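Local coordinates for protein MucR Phosphodiesterase (Pseudomonas aeruginosa, PDB 5M1T) that belongs to the EAL-domain family, whose barrel-like fold here holds C2E and two magnesium ions in a single pocket, at residues A[51-56]-A[203-208]; A[122-127]-A[184-189]; A[63-68]-A[261-266]. All coordinates share one frame; numbering follows the deposited sequence.

All three contacts lie within one EAL domain and cross the interior of one closed, mixed sheet, rather than pairing neighbouring strands. Along the chain the order is 51-56, 63-68, 122-127, 184-189, 203-208, 261-266; interactions 1 and 3 therefore alternate, while interaction 2 falls between the halves of both. The centres of interactions 1 and 3 are about 8 Å apart. Those of interactions 1 and 2 are about 11 Å apart, and those of interactions 2 and 3 about 13 Å. Strand 46-55 lies between strands 61-72 and 261-263, and strand 205-208 neighbours 182-188. Each contact also touches C2E, and interactions 2 and 3 share a magnesium ion, so strands distant in sequence converge on one pocket.

Interaction 1 (A[51-56]-A[203-208]); sequences QPKVLA and ASELKI. With C2E (9,9'-[(2R,3R,3aS,5S,7aR,9R,10R,10aS,12S,14aR)-3,5,10,12-tetrahydroxy-5,12-dioxidooctahydro-2H,7H-difuro[3,2-d:3',2'-j][1,3,7,9,2,8]tetraoxadiphosphacyclododecine-2,9-diyl]bis(2-amino-1,9-dihydro-6H-purin-6-one)), chain C.
Lys53 and Glu205 reach for each other from opposite directions across the inside of the barrel, and their charged ends meet in a salt bridge, with Lys53 NZ 3.2 Å from Glu205 OE1. The strands themselves stay well apart: even the nearest pair of backbone positions, Lys53 CA and Lys207 CA, is separated by 10.9 Å. Long side chains are therefore needed to span the interval. Lys53 carries CG beside its backbone N, anti to the carbonyl carbon, and bends at its third torsion (chi3 46°), whereas Glu205 runs out extended beyond CG. The ammonium group comes to the syn lone pair of OE1, on the side facing the other carboxylate oxygen, leaving Lys53 NZ 3.7 Å from Glu205 OE2.

A water completes the join. It accepts from Lys53 NZ at 3.0 Å and donates to Glu205 OE2 at 2.6 Å, giving the pair a second, indirect link. Glu205 OE2 also hydrogen-bonds to Ser184 on the adjacent strand 182-188, a second hold on the acid. Near the same ammonium lies a like charge, Lys207 NZ, 5.5 Å from Lys53 NZ; this second lysine is salt-bridged to Glu65 and Glu156, both ligands of magnesium. Two residues before Lys53 on the strand, Gln51 brings NE2 to 3.1 Å from C2E N7, its amide held by Gln263 and Gly268.

Both partners are buried, so the opposite charge and the bridging water probably do much of what bulk solvent would do. Glu205 probably favours the protonated form of Lys53, and the carboxylates around the two lysines probably balance both positive charges.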
# COMPACT_ATOMS: atom_id res chain seq x y z
N GLN A 51 -18.77 -12.83 -13.16
CA GLN A 51 -20.13 -12.97 -12.66
C GLN A 51 -20.99 -11.71 -12.92
O GLN A 51 -20.61 -10.60 -12.55
CB GLN A 51 -20.14 -13.30 -11.18
CG GLN A 51 -21.51 -13.83 -10.79
CD GLN A 51 -21.66 -14.07 -9.32
OE1 GLN A 51 -20.92 -13.51 -8.51
NE2 GLN A 51 -22.62 -14.95 -8.97
N PRO A 52 -22.14 -11.88 -13.57
CA PRO A 52 -23.04 -10.77 -13.86
C PRO A 52 -23.49 -10.02 -12.64
O PRO A 52 -23.78 -10.67 -11.61
CB PRO A 52 -24.27 -11.46 -14.46
CG PRO A 52 -23.83 -12.80 -14.92
CD PRO A 52 -22.63 -13.17 -14.10
N LYS A 53 -23.53 -8.69 -12.71
CA LYS A 53 -24.22 -7.90 -11.69
C LYS A 53 -25.42 -7.36 -12.46
O LYS A 53 -25.28 -6.90 -13.59
CB LYS A 53 -23.40 -6.72 -11.14
CG LYS A 53 -22.00 -7.08 -10.63
CD LYS A 53 -21.07 -5.86 -10.55
CE LYS A 53 -21.77 -4.66 -9.90
NZ LYS A 53 -20.91 -3.45 -10.05
N VAL A 54 -26.59 -7.42 -11.84
CA VAL A 54 -27.86 -7.18 -12.54
C VAL A 54 -28.69 -6.18 -11.76
O VAL A 54 -28.72 -6.26 -10.54
CB VAL A 54 -28.58 -8.54 -12.65
CG1 VAL A 54 -30.03 -8.40 -12.97
CG2 VAL A 54 -27.92 -9.36 -13.74
N LEU A 55 -29.37 -5.24 -12.44
CA LEU A 55 -30.33 -4.37 -11.75
C LEU A 55 -31.45 -5.22 -11.15
O LEU A 55 -31.85 -6.23 -11.71
CB LEU A 55 -30.89 -3.22 -12.62
CG LEU A 55 -29.91 -2.05 -12.94
CD1 LEU A 55 -30.65 -0.84 -13.50
CD2 LEU A 55 -29.02 -1.59 -11.78
N ALA A 56 -31.86 -4.85 -9.95
CA ALA A 56 -32.82 -5.63 -9.19
C ALA A 56 -34.23 -5.39 -9.74
O ALA A 56 -34.58 -4.25 -10.01
CB ALA A 56 -32.76 -5.20 -7.74
N ALA A 203 -16.24 6.46 -2.71
CA ALA A 203 -16.81 5.21 -3.12
C ALA A 203 -18.07 5.52 -3.87
O ALA A 203 -18.63 6.58 -3.72
CB ALA A 203 -17.11 4.35 -1.91
N SER A 204 -18.49 4.59 -4.70
CA SER A 204 -19.68 4.71 -5.50
C SER A 204 -20.67 3.67 -5.12
O SER A 204 -21.83 3.83 -5.36
CB SER A 204 -19.33 4.51 -6.98
OG SER A 204 -18.89 5.72 -7.50
N GLU A 205 -20.19 2.56 -4.55
CA GLU A 205 -21.08 1.47 -4.15
C GLU A 205 -20.57 0.69 -2.93
O GLU A 205 -19.37 0.62 -2.68
CB GLU A 205 -21.33 0.51 -5.33
CG GLU A 205 -20.14 -0.29 -5.75
CD GLU A 205 -20.40 -1.37 -6.81
OE1 GLU A 205 -21.22 -1.17 -7.77
OE2 GLU A 205 -19.73 -2.44 -6.68
N LEU A 206 -21.52 0.17 -2.16
CA LEU A 206 -21.22 -0.83 -1.17
C LEU A 206 -21.76 -2.17 -1.64
O LEU A 206 -22.85 -2.22 -2.22
CB LEU A 206 -21.83 -0.49 0.17
CG LEU A 206 -21.65 0.92 0.72
CD1 LEU A 206 -22.42 0.97 2.02
CD2 LEU A 206 -20.18 1.28 0.95
N LYS A 207 -21.00 -3.23 -1.34
CA LYS A 207 -21.42 -4.61 -1.65
C LYS A 207 -21.68 -5.38 -0.35
O LYS A 207 -20.74 -5.73 0.38
CB LYS A 207 -20.39 -5.36 -2.48
CG LYS A 207 -19.92 -4.58 -3.68
CD LYS A 207 -19.14 -5.43 -4.65
CE LYS A 207 -20.04 -6.13 -5.66
NZ LYS A 207 -19.26 -7.22 -6.38
N ILE A 208 -22.94 -5.68 -0.09
CA ILE A 208 -23.28 -6.41 1.11
C ILE A 208 -22.66 -7.81 1.08
O ILE A 208 -22.81 -8.53 0.08
CB ILE A 208 -24.80 -6.59 1.28
CG1 ILE A 208 -25.51 -5.24 1.28
CG2 ILE A 208 -25.05 -7.32 2.57
CD1 ILE A 208 -26.98 -5.35 0.98
P1 C2E C . -15.56 -11.70 -3.29
O2P C2E C . -14.92 -10.42 -3.77
O1P C2E C . -16.59 -11.53 -2.19
O5' C2E C . -16.23 -12.39 -4.56
C5' C2E C . -17.51 -12.98 -4.47
C4' C2E C . -17.42 -14.45 -4.13
O4' C2E C . -18.75 -14.93 -3.87
C3' C2E C . -16.89 -15.28 -5.28
O3' C2E C . -16.17 -16.39 -4.74
C2' C2E C . -18.13 -15.79 -5.98
O2' C2E C . -17.92 -17.01 -6.69
C1' C2E C . -19.02 -16.01 -4.76
N9 C2E C . -20.45 -16.02 -5.07
C8 C2E C . -21.11 -15.19 -5.91
N7 C2E C . -22.42 -15.50 -5.92
C5 C2E C . -22.61 -16.52 -5.08
C6 C2E C . -23.76 -17.32 -4.63
O6 C2E C . -24.90 -17.07 -5.07
N1 C2E C . -23.52 -18.30 -3.75
C2 C2E C . -22.28 -18.57 -3.27
N2 C2E C . -22.09 -19.57 -2.39
N3 C2E C . -21.19 -17.87 -3.64
C4 C2E C . -21.31 -16.86 -4.53
P11 C2E C . -14.72 -16.79 -5.32
O21 C2E C . -14.76 -16.67 -6.84
O11 C2E C . -14.42 -18.19 -4.92
O5A C2E C . -13.68 -15.73 -4.73
C5A C2E C . -13.53 -15.64 -3.31
C4A C2E C . -12.75 -14.39 -2.96
O4A C2E C . -11.47 -14.40 -3.59
C3A C2E C . -13.39 -13.14 -3.48
O3A C2E C . -14.46 -12.69 -2.66
C2A C2E C . -12.24 -12.17 -3.52
O2A C2E C . -11.97 -11.63 -2.23
C1A C2E C . -11.08 -13.05 -3.90
N91 C2E C . -10.77 -12.89 -5.35
C81 C2E C . -11.33 -13.51 -6.41
N71 C2E C . -10.74 -13.11 -7.57
C51 C2E C . -9.78 -12.23 -7.23
C61 C2E C . -8.77 -11.42 -7.94
O61 C2E C . -8.69 -11.46 -9.18
N11 C2E C . -7.96 -10.64 -7.20
C21 C2E C . -8.06 -10.58 -5.85
N21 C2E C . -7.22 -9.78 -5.17
N31 C2E C . -8.95 -11.29 -5.13
C41 C2E C . -9.81 -12.10 -5.77
O HOH W 1 -18.63 -4.13 -8.28

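Interaction 2 (A[122-127]-A[184-189]); sequences AVNLSA and SIDDFG. With MG (magnesium ion), chain D; MG (magnesium ion), chain E; C2E (9,9'-[(2R,3R,3aS,5S,7aR,9R,10R,10aS,12S,14aR)-3,5,10,12-tetrahydroxy-5,12-dioxidooctahydro-2H,7H-difuro[3,2-d:3',2'-j][1,3,7,9,2,8]tetraoxadiphosphacyclododecine-2,9-diyl]bis(2-amino-1,9-dihydro-6H-purin-6-one)), chain C.
Asn124 and Asp186 meet through the metal they share: Asn124 OD1 and Asp186 OD2 lie 3.0 Å apart, both bound to one magnesium ion. Two such oxygens would not normally settle side by side, and the cation that both bind makes the closeness acceptable.

Starting from the strand, Asn124 CB rests against the purine of C2E, 3.5 Å from C2E N31. With CG anti to the carbonyl carbon (chi1 -70°), the amide swings to bring its end nearer to strand 182-188. Asn124 OD1 then binds magnesium at 2.2 Å, while ND2 makes a probable hydrogen bond to Glu65, another ligand of the same ion. An amide suits this place, since one end can bind a metal and the other can donate.

Asp186 comes across at about a right angle, yet the amide and carboxylate planes are only 18° apart. Its carboxylate bridges two metals: Asp186 OD2 takes the first magnesium and Asp186 OD1 the second, both at 2.2 Å. Asp186 OD1 is also met from above the carboxylate plane by Asp187 N at 2.8 Å, and Asp187 OD1 joins the second ion. Glu65 and Glu156 help complete the first site, Glu243 the second.

The sequence Asp-Asp-Phe-Gly, where the chain turns a corner at Asp187, is characteristic of EAL domains. Since C2E gives O2P to one ion and O1P to the other, the bridging carboxylate and the phosphate together hold the two metals as a pair.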
# COMPACT_ATOMS: atom_id res chain seq x y z
N ALA A 122 -15.55 -5.11 -12.64
CA ALA A 122 -15.06 -4.94 -11.29
C ALA A 122 -13.91 -5.91 -10.98
O ALA A 122 -14.02 -7.10 -11.21
CB ALA A 122 -16.19 -5.16 -10.31
N VAL A 123 -12.81 -5.38 -10.48
CA VAL A 123 -11.62 -6.19 -10.17
C VAL A 123 -11.30 -6.08 -8.68
O VAL A 123 -11.30 -4.99 -8.11
CB VAL A 123 -10.39 -5.72 -10.98
CG1 VAL A 123 -9.11 -6.40 -10.50
CG2 VAL A 123 -10.63 -5.96 -12.47
N ASN A 124 -11.03 -7.19 -8.04
CA ASN A 124 -10.74 -7.18 -6.62
C ASN A 124 -9.32 -6.78 -6.30
O ASN A 124 -8.39 -7.20 -7.01
CB ASN A 124 -11.02 -8.55 -6.03
CG ASN A 124 -12.51 -8.85 -6.00
OD1 ASN A 124 -13.25 -8.27 -5.21
ND2 ASN A 124 -12.96 -9.72 -6.88
N LEU A 125 -9.14 -6.01 -5.21
CA LEU A 125 -7.80 -5.68 -4.69
C LEU A 125 -7.63 -6.19 -3.25
O LEU A 125 -8.39 -5.86 -2.36
CB LEU A 125 -7.56 -4.18 -4.72
CG LEU A 125 -7.67 -3.47 -6.10
CD1 LEU A 125 -7.48 -1.98 -5.97
CD2 LEU A 125 -6.63 -4.01 -7.04
N SER A 126 -6.61 -7.02 -3.05
CA SER A 126 -6.21 -7.47 -1.72
C SER A 126 -5.62 -6.29 -0.96
O SER A 126 -5.39 -5.22 -1.54
CB SER A 126 -5.15 -8.56 -1.82
OG SER A 126 -3.92 -7.96 -2.17
N ALA A 127 -5.37 -6.50 0.33
CA ALA A 127 -4.77 -5.48 1.17
C ALA A 127 -3.36 -5.08 0.66
O ALA A 127 -2.99 -3.91 0.69
CB ALA A 127 -4.71 -5.98 2.61
N SER A 184 -15.63 0.55 -5.29
CA SER A 184 -16.60 -0.24 -4.55
C SER A 184 -16.00 -0.73 -3.22
O SER A 184 -14.84 -1.16 -3.17
CB SER A 184 -17.05 -1.42 -5.41
OG SER A 184 -17.98 -2.24 -4.71
N ILE A 185 -16.77 -0.62 -2.14
CA ILE A 185 -16.37 -1.20 -0.85
C ILE A 185 -17.00 -2.58 -0.69
O ILE A 185 -18.21 -2.72 -0.51
CB ILE A 185 -16.79 -0.33 0.33
CG1 ILE A 185 -16.33 1.11 0.16
CG2 ILE A 185 -16.24 -0.89 1.65
CD1 ILE A 185 -14.85 1.33 0.03
N ASP A 186 -16.16 -3.60 -0.74
CA ASP A 186 -16.59 -4.98 -0.83
C ASP A 186 -16.80 -5.62 0.58
O ASP A 186 -16.36 -5.07 1.60
CB ASP A 186 -15.46 -5.75 -1.56
CG ASP A 186 -15.92 -7.04 -2.19
OD1 ASP A 186 -17.13 -7.43 -2.06
OD2 ASP A 186 -15.03 -7.65 -2.83
N ASP A 187 -17.42 -6.78 0.61
CA ASP A 187 -17.63 -7.52 1.88
C ASP A 187 -18.15 -6.64 3.01
O ASP A 187 -17.76 -6.77 4.18
CB ASP A 187 -16.34 -8.22 2.33
CG ASP A 187 -15.84 -9.27 1.32
OD1 ASP A 187 -16.56 -9.62 0.34
OD2 ASP A 187 -14.70 -9.73 1.54
N PHE A 188 -19.06 -5.73 2.68
CA PHE A 188 -19.50 -4.75 3.64
C PHE A 188 -20.35 -5.43 4.72
O PHE A 188 -21.16 -6.32 4.45
CB PHE A 188 -20.22 -3.59 2.97
CG PHE A 188 -20.34 -2.39 3.84
CD1 PHE A 188 -19.30 -1.48 3.92
CD2 PHE A 188 -21.47 -2.19 4.63
CE1 PHE A 188 -19.38 -0.37 4.75
CE2 PHE A 188 -21.56 -1.08 5.45
CZ PHE A 188 -20.51 -0.17 5.51
N GLY A 189 -20.08 -5.05 5.96
CA GLY A 189 -20.76 -5.62 7.10
C GLY A 189 -19.80 -6.49 7.89
O GLY A 189 -20.04 -6.74 9.07
MG MG D . -15.41 -8.63 -4.73
MG MG E . -17.83 -9.51 -1.64
P1 C2E C . -15.56 -11.70 -3.29
O2P C2E C . -14.92 -10.42 -3.77
O1P C2E C . -16.59 -11.53 -2.19
O5' C2E C . -16.23 -12.39 -4.56
C5' C2E C . -17.51 -12.98 -4.47
C4' C2E C . -17.42 -14.45 -4.13
O4' C2E C . -18.75 -14.93 -3.87
C3' C2E C . -16.89 -15.28 -5.28
O3' C2E C . -16.17 -16.39 -4.74
C2' C2E C . -18.13 -15.79 -5.98
O2' C2E C . -17.92 -17.01 -6.69
C1' C2E C . -19.02 -16.01 -4.76
N9 C2E C . -20.45 -16.02 -5.07
C8 C2E C . -21.11 -15.19 -5.91
N7 C2E C . -22.42 -15.50 -5.92
C5 C2E C . -22.61 -16.52 -5.08
C6 C2E C . -23.76 -17.32 -4.63
O6 C2E C . -24.90 -17.07 -5.07
N1 C2E C . -23.52 -18.30 -3.75
C2 C2E C . -22.28 -18.57 -3.27
N2 C2E C . -22.09 -19.57 -2.39
N3 C2E C . -21.19 -17.87 -3.64
C4 C2E C . -21.31 -16.86 -4.53
P11 C2E C . -14.72 -16.79 -5.32
O21 C2E C . -14.76 -16.67 -6.84
O11 C2E C . -14.42 -18.19 -4.92
O5A C2E C . -13.68 -15.73 -4.73
C5A C2E C . -13.53 -15.64 -3.31
C4A C2E C . -12.75 -14.39 -2.96
O4A C2E C . -11.47 -14.40 -3.59
C3A C2E C . -13.39 -13.14 -3.48
O3A C2E C . -14.46 -12.69 -2.66
C2A C2E C . -12.24 -12.17 -3.52
O2A C2E C . -11.97 -11.63 -2.23
C1A C2E C . -11.08 -13.05 -3.90
N91 C2E C . -10.77 -12.89 -5.35
C81 C2E C . -11.33 -13.51 -6.41
N71 C2E C . -10.74 -13.11 -7.57
C51 C2E C . -9.78 -12.23 -7.23
C61 C2E C . -8.77 -11.42 -7.94
O61 C2E C . -8.69 -11.46 -9.18
N11 C2E C . -7.96 -10.64 -7.20
C21 C2E C . -8.06 -10.58 -5.85
N21 C2E C . -7.22 -9.78 -5.17
N31 C2E C . -8.95 -11.29 -5.13
C41 C2E C . -9.81 -12.10 -5.77
O HOH W 2 -17.46 -9.32 -4.66
O HOH W 3 -18.10 -10.97 0.00

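Interaction 3 (A[63-68]-A[261-266]); sequences GVEALL and SLQGFL. With MG (magnesium ion), chain D; C2E (9,9'-[(2R,3R,3aS,5S,7aR,9R,10R,10aS,12S,14aR)-3,5,10,12-tetrahydroxy-5,12-dioxidooctahydro-2H,7H-difuro[3,2-d:3',2'-j][1,3,7,9,2,8]tetraoxadiphosphacyclododecine-2,9-diyl]bis(2-amino-1,9-dihydro-6H-purin-6-one)), chain C.
The hydrogen bond joining the two segments runs from Gln263 NE2 to Glu65 OE1, 2.7 Å long and fairly straight (162° at the hydrogen). The side chains cross at about a right angle, and the amide is turned nearly perpendicular to the carboxylate. The acceptor lies close to the amide plane of Gln263, while the donor arrives on the anti side of Glu65 OE1. Glutamine suits this place because its other end, Gln263 OE1, can accept from Lys207, which also forms a salt bridge with Glu65 OE1. The carboxylate oxygen turned away from the metal is thus gripped by two donors, which should limit rotation of the acid.

Metal binding falls to the second oxygen, with Glu65 OE2 2.2 Å from magnesium. Extended throughout, with CG anti to the backbone N (chi1 -178°), this side chain reaches from strand 61-72 to the ion, whose shell also includes C2E O2P and a water. Glu65, Ala66 and Leu67 spell the Glu-Ala-Leu signature from which EAL domains take their name; in their modified TIM barrel it sits on the second strand.

Backbone groups on both segments bind C2E directly. Leu68 N donates to C2E N71 at 3.1 Å, nearly linear at 177°, and Phe265 N donates to C2E O6 at 2.7 Å. Gly264 comes just before the latter donor, in an extended backbone conformation that would push a side chain against the preceding carbonyl oxygen.

Ring and van der Waals contacts with C2E add to these bonds. The Phe265 ring spreads over the other purine, C2E C6 lying 3.4 Å above one face and offset toward the rim, and the ring also makes a cation-pi contact with Arg269. Leu67 CD1 packs 3.7 Å from C2E C2', placing a branched methyl beside the sugar.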
# COMPACT_ATOMS: atom_id res chain seq x y z
N GLY A 63 -22.93 -5.06 -15.66
CA GLY A 63 -21.50 -5.37 -15.65
C GLY A 63 -21.18 -6.75 -15.11
O GLY A 63 -22.08 -7.59 -14.96
N VAL A 64 -19.90 -6.97 -14.81
CA VAL A 64 -19.48 -8.20 -14.20
C VAL A 64 -18.43 -7.96 -13.11
O VAL A 64 -17.77 -6.94 -13.11
CB VAL A 64 -18.89 -9.20 -15.23
CG1 VAL A 64 -19.95 -9.59 -16.24
CG2 VAL A 64 -17.68 -8.63 -15.94
N GLU A 65 -18.29 -8.93 -12.21
CA GLU A 65 -17.12 -8.99 -11.35
C GLU A 65 -16.16 -10.04 -11.92
O GLU A 65 -16.55 -11.17 -12.17
CB GLU A 65 -17.51 -9.36 -9.91
CG GLU A 65 -16.33 -9.38 -8.97
CD GLU A 65 -16.69 -9.63 -7.49
OE1 GLU A 65 -17.88 -9.84 -7.18
OE2 GLU A 65 -15.76 -9.61 -6.66
N ALA A 66 -14.90 -9.67 -12.09
CA ALA A 66 -13.87 -10.60 -12.47
C ALA A 66 -13.44 -11.42 -11.27
O ALA A 66 -13.15 -10.86 -10.21
CB ALA A 66 -12.65 -9.86 -13.05
N LEU A 67 -13.38 -12.74 -11.46
CA LEU A 67 -13.08 -13.69 -10.41
C LEU A 67 -12.04 -14.73 -10.89
O LEU A 67 -12.23 -15.46 -11.87
CB LEU A 67 -14.37 -14.39 -9.95
CG LEU A 67 -15.40 -13.53 -9.22
CD1 LEU A 67 -16.75 -14.25 -9.03
CD2 LEU A 67 -14.84 -13.08 -7.86
N LEU A 68 -10.92 -14.81 -10.18
CA LEU A 68 -9.81 -15.61 -10.60
C LEU A 68 -10.09 -17.08 -10.33
O LEU A 68 -10.66 -17.45 -9.29
CB LEU A 68 -8.55 -15.16 -9.87
CG LEU A 68 -7.19 -15.78 -10.26
CD1 LEU A 68 -6.83 -15.41 -11.68
CD2 LEU A 68 -6.10 -15.33 -9.29
N SER A 261 -28.65 -3.32 -7.23
CA SER A 261 -28.24 -4.43 -8.05
C SER A 261 -27.93 -5.68 -7.25
O SER A 261 -27.69 -5.63 -6.03
CB SER A 261 -27.03 -4.02 -8.91
OG SER A 261 -25.97 -3.52 -8.13
N LEU A 262 -28.02 -6.82 -7.94
CA LEU A 262 -27.88 -8.12 -7.31
C LEU A 262 -26.81 -8.92 -8.04
O LEU A 262 -26.62 -8.77 -9.26
CB LEU A 262 -29.19 -8.91 -7.36
CG LEU A 262 -30.49 -8.25 -6.90
CD1 LEU A 262 -31.63 -9.25 -7.03
CD2 LEU A 262 -30.42 -7.77 -5.46
N GLN A 263 -26.15 -9.78 -7.28
CA GLN A 263 -25.16 -10.71 -7.82
C GLN A 263 -25.33 -12.04 -7.09
O GLN A 263 -25.56 -12.08 -5.87
CB GLN A 263 -23.80 -10.12 -7.55
CG GLN A 263 -22.69 -10.79 -8.24
CD GLN A 263 -21.38 -10.07 -8.01
OE1 GLN A 263 -21.34 -8.84 -7.82
NE2 GLN A 263 -20.29 -10.83 -8.05
N GLY A 264 -25.33 -13.13 -7.85
CA GLY A 264 -25.49 -14.42 -7.20
C GLY A 264 -25.78 -15.52 -8.18
O GLY A 264 -26.12 -15.25 -9.35
N PHE A 265 -25.65 -16.76 -7.69
CA PHE A 265 -25.88 -17.95 -8.50
C PHE A 265 -27.27 -17.98 -9.16
O PHE A 265 -27.40 -18.46 -10.26
CB PHE A 265 -25.70 -19.21 -7.68
CG PHE A 265 -24.28 -19.49 -7.31
CD1 PHE A 265 -23.24 -18.67 -7.71
CD2 PHE A 265 -23.97 -20.62 -6.58
CE1 PHE A 265 -21.95 -18.95 -7.39
CE2 PHE A 265 -22.68 -20.90 -6.24
CZ PHE A 265 -21.67 -20.05 -6.65
N LEU A 266 -28.28 -17.44 -8.50
CA LEU A 266 -29.63 -17.41 -9.05
C LEU A 266 -29.67 -16.59 -10.35
O LEU A 266 -30.38 -16.94 -11.28
CB LEU A 266 -30.60 -16.78 -8.05
CG LEU A 266 -32.08 -16.80 -8.51
CD1 LEU A 266 -32.65 -18.22 -8.39
CD2 LEU A 266 -32.96 -15.81 -7.75
MG MG D . -15.41 -8.63 -4.73
P1 C2E C . -15.56 -11.70 -3.29
O2P C2E C . -14.92 -10.42 -3.77
O1P C2E C . -16.59 -11.53 -2.19
O5' C2E C . -16.23 -12.39 -4.56
C5' C2E C . -17.51 -12.98 -4.47
C4' C2E C . -17.42 -14.45 -4.13
O4' C2E C . -18.75 -14.93 -3.87
C3' C2E C . -16.89 -15.28 -5.28
O3' C2E C . -16.17 -16.39 -4.74
C2' C2E C . -18.13 -15.79 -5.98
O2' C2E C . -17.92 -17.01 -6.69
C1' C2E C . -19.02 -16.01 -4.76
N9 C2E C . -20.45 -16.02 -5.07
C8 C2E C . -21.11 -15.19 -5.91
N7 C2E C . -22.42 -15.50 -5.92
C5 C2E C . -22.61 -16.52 -5.08
C6 C2E C . -23.76 -17.32 -4.63
O6 C2E C . -24.90 -17.07 -5.07
N1 C2E C . -23.52 -18.30 -3.75
C2 C2E C . -22.28 -18.57 -3.27
N2 C2E C . -22.09 -19.57 -2.39
N3 C2E C . -21.19 -17.87 -3.64
C4 C2E C . -21.31 -16.86 -4.53
P11 C2E C . -14.72 -16.79 -5.32
O21 C2E C . -14.76 -16.67 -6.84
O11 C2E C . -14.42 -18.19 -4.92
O5A C2E C . -13.68 -15.73 -4.73
C5A C2E C . -13.53 -15.64 -3.31
C4A C2E C . -12.75 -14.39 -2.96
O4A C2E C . -11.47 -14.40 -3.59
C3A C2E C . -13.39 -13.14 -3.48
O3A C2E C . -14.46 -12.69 -2.66
C2A C2E C . -12.24 -12.17 -3.52
O2A C2E C . -11.97 -11.63 -2.23
C1A C2E C . -11.08 -13.05 -3.90
N91 C2E C . -10.77 -12.89 -5.35
C81 C2E C . -11.33 -13.51 -6.41
N71 C2E C . -10.74 -13.11 -7.57
C51 C2E C . -9.78 -12.23 -7.23
C61 C2E C . -8.77 -11.42 -7.94
O61 C2E C . -8.69 -11.46 -9.18
N11 C2E C . -7.96 -10.64 -7.20
C21 C2E C . -8.06 -10.58 -5.85
N21 C2E C . -7.22 -9.78 -5.17
N31 C2E C . -8.95 -11.29 -5.13
C41 C2E C . -9.81 -12.10 -5.77
O HOH W 2 -17.46 -9.32 -4.66